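Local coordinates for protein amine oxidase (Emericella nidulans, PDB 3PGB) that probably oxidises primary amines, as a copper- and topaquinone-dependent amine oxidase that also carries calcium ions, at residues H582-A587 against F677-S682; Y644-T649 against L688-N693. One frame throughout, in Å; residues are numbered along the deposited sequence.

Interaction 1 (H582-A587 against F677-S682); sequences HSEDEA and FFNGES. With CA (calcium ion), chain E.
Glu-584 reaches out of the loop 582-587 into the loop 677-682 and ends on a calcium ion that both loops hold. Its CB faces the backbone O and N of Glu-681, and its CG lies 3.4 Å from Glu-681 O. That same carbonyl accepts the backbone N of Glu-584, so the root of the side chain is pinned where it sets out. With CG anti to the carbonyl carbon (chi1 -71°) and the chain extended beyond it, CD comes to 2.9 Å from the calcium, which takes both oxygens: OE1 of Glu-584 at 2.5 Å and OE2 of Glu-584 at 2.6 Å. OE1 also accepts the backbone N of Asn-679 at 3.2 Å, nearly end-on to its C-O bond, and the N of Glu-681 adds a weak bond. OE2 accepts the backbone N of Arg-650, which helps fix the rotation of the carboxylate. This is the second calcium site of the copper amine oxidase, built from two loops about ninety residues apart in sequence. Glu-584 is the ligand given by 582-587; from 677-682 come Phe-677 O at 2.3 Å from the ion, the side chain of Asn-679 and OE1 of Glu-681, and two waters complete the shell. Glu-681 OE1 is also hydrogen-bonded to His-652. Glu-584 OE1 and Phe-677 O, 3.2 Å apart, are not bonded to each other; the ion they share probably offsets the repulsion between two such acceptors. Away from the ion, Ser-583 OG accepts the N of Asp-585 in an ST turn, and a water links Asp-585 OD1 to the backbone N of Gly-680. The ring of Phe-678 presents its edge to the carbonyl of Glu-584, CD1 of Phe-678 standing 3.7 Å from Glu-584 O, and makes a cation-pi contact with Arg-588.

Interaction 2 (Y644-T649 against L688-N693); sequences YDVQVT and LVVWLN. With CA (calcium ion), chain F.
Trp-691 lies across Thr-649 at about a right angle, its indole edge turned to the threonine hydroxyl. NE1 of Trp-691 donates to OG1 of Thr-649 at 2.8 Å, nearly straight (169°) and almost in the ring plane; Thr-649 has OG1 between its backbone N and carbonyl carbon (chi1 65°), aiming it at the indole. Gln-647 O lies at the same ring's edge, and Val-689 CG1 sits over one face near the rim, 3.5 Å above the plane. Strands 646-649 and 688-693 run antiparallel, with Gln-647/Trp-691 and Thr-649/Val-689 as the hydrogen-bonded pairs. On the face carrying Val-646, Val-648, Val-690 and Leu-692 the contacts are aliphatic: Val-646 and Leu-692 lie side by side, CG2 of Val-646 3.6 Å from CD2 of Leu-692. Strand 646-649 opens with a classic beta bulge, Asp-645 and Val-646 opposing Leu-589. Here Asn-693 ND2 donates to Tyr-644 O at 2.7 Å, a bent bond whose acceptor lies 26° out of the Asn-693 amide plane, and also bonds to Trp-641 O. Leu-688 O binds calcium at the other end. Thr-649 satisfies the buried indole N-H, and Arg-588, Trp-641 O and a water satisfy the Gln-647 amide, so burial costs neither its bonds.

How the interactions relate
Interactions 1 and 2 are neighbours, their centres about 11 Å apart, and their segments alternate along the chain. Ala-587 O and Val-648 N, 2.9 Å apart, probably form a hydrogen bond, joining the loop 582-587 to strand 646-650. Phe-678 CZ packs 3.4 Å from Thr-649 CG2, and Glu-584 OE2 lies 3.5 Å from Thr-649 CA, which sets the Thr-649 end of the strand pair beside one calcium site, its side chain about 5 Å from the ion. The other calcium, shared by Leu-688 with Asp-541, Phe-542, Asp-543 and Asp-687, is about 11 Å from the side chain of Glu-584. Strand 686-698 runs on to His-698, a copper ligand of the active centre.

Interaction 1 (H582-A587 against F677-S682)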
# COMPACT_ATOMS: atom_id res chain seq x y z
N HIS A 582 -9.40 -21.54 -18.11
CA HIS A 582 -10.06 -22.82 -18.38
C HIS A 582 -9.33 -24.00 -17.78
O HIS A 582 -9.95 -25.01 -17.43
CB HIS A 582 -10.17 -23.05 -19.88
CG HIS A 582 -11.04 -22.05 -20.58
ND1 HIS A 582 -12.39 -21.93 -20.32
CD2 HIS A 582 -10.76 -21.15 -21.55
CE1 HIS A 582 -12.90 -20.98 -21.08
NE2 HIS A 582 -11.93 -20.49 -21.84
N SER A 583 -8.01 -23.88 -17.66
CA SER A 583 -7.16 -25.02 -17.36
C SER A 583 -5.88 -24.59 -16.64
O SER A 583 -5.47 -23.43 -16.71
CB SER A 583 -6.86 -25.77 -18.67
OG SER A 583 -5.46 -25.93 -18.89
N GLU A 584 -5.25 -25.55 -15.97
CA GLU A 584 -3.96 -25.34 -15.34
C GLU A 584 -2.83 -25.00 -16.32
O GLU A 584 -1.76 -24.55 -15.91
CB GLU A 584 -3.57 -26.58 -14.54
CG GLU A 584 -4.39 -26.79 -13.28
CD GLU A 584 -3.97 -28.02 -12.49
OE1 GLU A 584 -3.37 -28.94 -13.09
OE2 GLU A 584 -4.26 -28.09 -11.28
N ASP A 585 -3.05 -25.23 -17.62
CA ASP A 585 -2.05 -24.90 -18.63
C ASP A 585 -1.84 -23.39 -18.73
O ASP A 585 -0.74 -22.94 -19.06
CB ASP A 585 -2.44 -25.46 -20.01
CG ASP A 585 -2.51 -26.99 -20.02
OD1 ASP A 585 -1.71 -27.65 -19.32
OD2 ASP A 585 -3.36 -27.53 -20.76
N GLU A 586 -2.88 -22.62 -18.41
CA GLU A 586 -2.86 -21.15 -18.54
C GLU A 586 -3.09 -20.48 -17.18
O GLU A 586 -3.61 -19.36 -17.10
CB GLU A 586 -3.93 -20.71 -19.55
CG GLU A 586 -5.35 -21.16 -19.18
CD GLU A 586 -6.40 -20.80 -20.22
OE1 GLU A 586 -7.19 -21.70 -20.57
OE2 GLU A 586 -6.45 -19.64 -20.67
N ALA A 587 -2.68 -21.14 -16.10
CA ALA A 587 -3.01 -20.71 -14.74
C ALA A 587 -1.81 -20.16 -13.96
O ALA A 587 -1.89 -20.02 -12.74
CB ALA A 587 -3.65 -21.86 -13.98
N PHE A 677 2.40 -29.83 -9.91
CA PHE A 677 0.98 -29.55 -9.66
C PHE A 677 0.23 -29.25 -10.95
O PHE A 677 -1.00 -29.40 -11.01
CB PHE A 677 0.81 -28.33 -8.73
CG PHE A 677 1.11 -28.60 -7.27
CD1 PHE A 677 1.97 -29.63 -6.87
CD2 PHE A 677 0.56 -27.77 -6.29
CE1 PHE A 677 2.24 -29.84 -5.52
CE2 PHE A 677 0.83 -27.97 -4.95
CZ PHE A 677 1.67 -29.01 -4.56
N PHE A 678 0.96 -28.81 -11.98
CA PHE A 678 0.36 -28.35 -13.23
C PHE A 678 0.38 -29.45 -14.30
O PHE A 678 1.38 -29.65 -15.00
CB PHE A 678 1.06 -27.07 -13.71
CG PHE A 678 1.00 -25.97 -12.70
CD1 PHE A 678 -0.04 -25.04 -12.72
CD2 PHE A 678 1.94 -25.90 -11.68
CE1 PHE A 678 -0.11 -24.04 -11.76
CE2 PHE A 678 1.87 -24.91 -10.72
CZ PHE A 678 0.84 -23.97 -10.76
N ASN A 679 -0.74 -30.17 -14.37
CA ASN A 679 -0.94 -31.29 -15.28
C ASN A 679 -2.28 -31.16 -16.00
O ASN A 679 -3.05 -32.12 -16.08
CB ASN A 679 -0.85 -32.63 -14.51
CG ASN A 679 -1.90 -32.74 -13.41
OD1 ASN A 679 -2.37 -31.73 -12.89
ND2 ASN A 679 -2.25 -33.97 -13.05
N GLY A 680 -2.54 -29.96 -16.51
CA GLY A 680 -3.66 -29.72 -17.43
C GLY A 680 -5.07 -29.95 -16.92
O GLY A 680 -5.99 -30.10 -17.72
N GLU A 681 -5.26 -29.97 -15.60
CA GLU A 681 -6.58 -30.17 -15.02
C GLU A 681 -7.47 -28.94 -15.22
O GLU A 681 -6.98 -27.81 -15.27
CB GLU A 681 -6.48 -30.47 -13.52
CG GLU A 681 -5.83 -31.79 -13.19
CD GLU A 681 -5.91 -32.12 -11.72
OE1 GLU A 681 -5.10 -31.57 -10.94
OE2 GLU A 681 -6.78 -32.93 -11.34
N SER A 682 -8.77 -29.18 -15.32
CA SER A 682 -9.73 -28.12 -15.57
C SER A 682 -9.94 -27.27 -14.32
O SER A 682 -10.05 -27.79 -13.21
CB SER A 682 -11.07 -28.69 -16.03
OG SER A 682 -12.03 -27.67 -16.23
CA CA E . -3.07 -30.39 -11.09
O HOH W 1 -12.51 -26.37 -18.89
O HOH W 2 -0.90 -27.55 -16.76
O HOH W 3 -2.12 -32.18 -9.87
O HOH W 4 -3.46 -29.67 -8.80

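Interaction 2 (Y644-T649 against L688-N693)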
# COMPACT_ATOMS: atom_id res chain seq x y z
N TYR A 644 6.11 -17.00 -10.39
CA TYR A 644 4.98 -16.17 -10.82
C TYR A 644 4.27 -15.52 -9.62
O TYR A 644 4.40 -15.98 -8.49
CB TYR A 644 3.97 -17.00 -11.63
CG TYR A 644 4.53 -17.64 -12.88
CD1 TYR A 644 4.31 -17.09 -14.14
CD2 TYR A 644 5.29 -18.82 -12.81
CE1 TYR A 644 4.83 -17.67 -15.29
CE2 TYR A 644 5.81 -19.41 -13.95
CZ TYR A 644 5.59 -18.83 -15.18
OH TYR A 644 6.11 -19.41 -16.31
N ASP A 645 3.52 -14.45 -9.88
CA ASP A 645 2.81 -13.72 -8.82
C ASP A 645 1.58 -14.49 -8.36
O ASP A 645 1.28 -14.53 -7.17
CB ASP A 645 2.34 -12.34 -9.30
CG ASP A 645 3.47 -11.49 -9.85
OD1 ASP A 645 3.19 -10.67 -10.76
OD2 ASP A 645 4.61 -11.62 -9.39
N VAL A 646 0.84 -15.05 -9.31
CA VAL A 646 -0.44 -15.69 -9.03
C VAL A 646 -0.49 -17.00 -9.79
O VAL A 646 -0.21 -17.04 -10.98
CB VAL A 646 -1.63 -14.78 -9.43
CG1 VAL A 646 -2.94 -15.55 -9.44
CG2 VAL A 646 -1.71 -13.58 -8.49
N GLN A 647 -0.82 -18.07 -9.09
CA GLN A 647 -0.78 -19.41 -9.64
C GLN A 647 -1.99 -20.18 -9.12
O GLN A 647 -2.25 -20.21 -7.92
CB GLN A 647 0.54 -20.09 -9.25
CG GLN A 647 1.77 -19.40 -9.85
CD GLN A 647 3.09 -19.97 -9.37
OE1 GLN A 647 3.69 -20.80 -10.05
NE2 GLN A 647 3.56 -19.51 -8.22
N VAL A 648 -2.76 -20.76 -10.03
CA VAL A 648 -3.99 -21.44 -9.67
C VAL A 648 -3.91 -22.91 -10.07
O VAL A 648 -3.55 -23.24 -11.20
CB VAL A 648 -5.21 -20.77 -10.32
CG1 VAL A 648 -6.48 -21.36 -9.77
CG2 VAL A 648 -5.18 -19.26 -10.09
N THR A 649 -4.23 -23.78 -9.12
CA THR A 649 -4.26 -25.22 -9.34
C THR A 649 -5.54 -25.79 -8.77
O THR A 649 -6.19 -25.18 -7.91
CB THR A 649 -3.10 -25.95 -8.62
OG1 THR A 649 -3.26 -25.81 -7.21
CG2 THR A 649 -1.76 -25.38 -9.05
N LEU A 688 -10.69 -24.91 -6.75
CA LEU A 688 -9.37 -24.37 -7.07
C LEU A 688 -8.68 -23.81 -5.83
O LEU A 688 -9.33 -23.52 -4.82
CB LEU A 688 -9.47 -23.30 -8.18
CG LEU A 688 -10.54 -22.22 -8.06
CD1 LEU A 688 -10.19 -21.22 -6.97
CD2 LEU A 688 -10.74 -21.50 -9.41
N VAL A 689 -7.36 -23.71 -5.91
CA VAL A 689 -6.56 -23.07 -4.88
C VAL A 689 -5.75 -21.97 -5.56
O VAL A 689 -5.10 -22.21 -6.57
CB VAL A 689 -5.59 -24.07 -4.23
CG1 VAL A 689 -4.75 -23.38 -3.16
CG2 VAL A 689 -6.34 -25.23 -3.65
N VAL A 690 -5.82 -20.77 -5.01
CA VAL A 690 -5.01 -19.66 -5.50
C VAL A 690 -3.76 -19.56 -4.63
O VAL A 690 -3.86 -19.39 -3.42
CB VAL A 690 -5.79 -18.35 -5.48
CG1 VAL A 690 -4.95 -17.22 -6.05
CG2 VAL A 690 -7.09 -18.51 -6.25
N TRP A 691 -2.60 -19.70 -5.26
CA TRP A 691 -1.31 -19.58 -4.59
C TRP A 691 -0.73 -18.20 -4.90
O TRP A 691 -0.46 -17.88 -6.05
CB TRP A 691 -0.35 -20.68 -5.09
CG TRP A 691 -0.91 -22.07 -5.01
CD1 TRP A 691 -1.65 -22.70 -5.96
CD2 TRP A 691 -0.77 -22.99 -3.93
NE1 TRP A 691 -1.98 -23.97 -5.54
CE2 TRP A 691 -1.45 -24.17 -4.29
CE3 TRP A 691 -0.12 -22.95 -2.69
CZ2 TRP A 691 -1.51 -25.29 -3.46
CZ3 TRP A 691 -0.19 -24.06 -1.87
CH2 TRP A 691 -0.87 -25.21 -2.26
N LEU A 692 -0.53 -17.39 -3.86
CA LEU A 692 -0.12 -15.99 -4.03
C LEU A 692 1.27 -15.74 -3.46
O LEU A 692 1.58 -16.20 -2.36
CB LEU A 692 -1.09 -15.05 -3.30
CG LEU A 692 -2.54 -15.09 -3.76
CD1 LEU A 692 -3.37 -14.28 -2.79
CD2 LEU A 692 -2.67 -14.57 -5.19
N ASN A 693 2.09 -15.00 -4.21
CA ASN A 693 3.37 -14.53 -3.70
C ASN A 693 3.30 -13.08 -3.23
O ASN A 693 2.88 -12.19 -3.98
CB ASN A 693 4.47 -14.67 -4.75
CG ASN A 693 5.00 -16.09 -4.86
OD1 ASN A 693 5.07 -16.82 -3.87
ND2 ASN A 693 5.38 -16.49 -6.07
CA CA F . -11.23 -23.86 -3.37
O HOH W 5 0.74 -12.01 -5.63
O HOH W 6 2.08 -17.65 -6.76
O HOH W 7 -12.66 -23.04 -5.28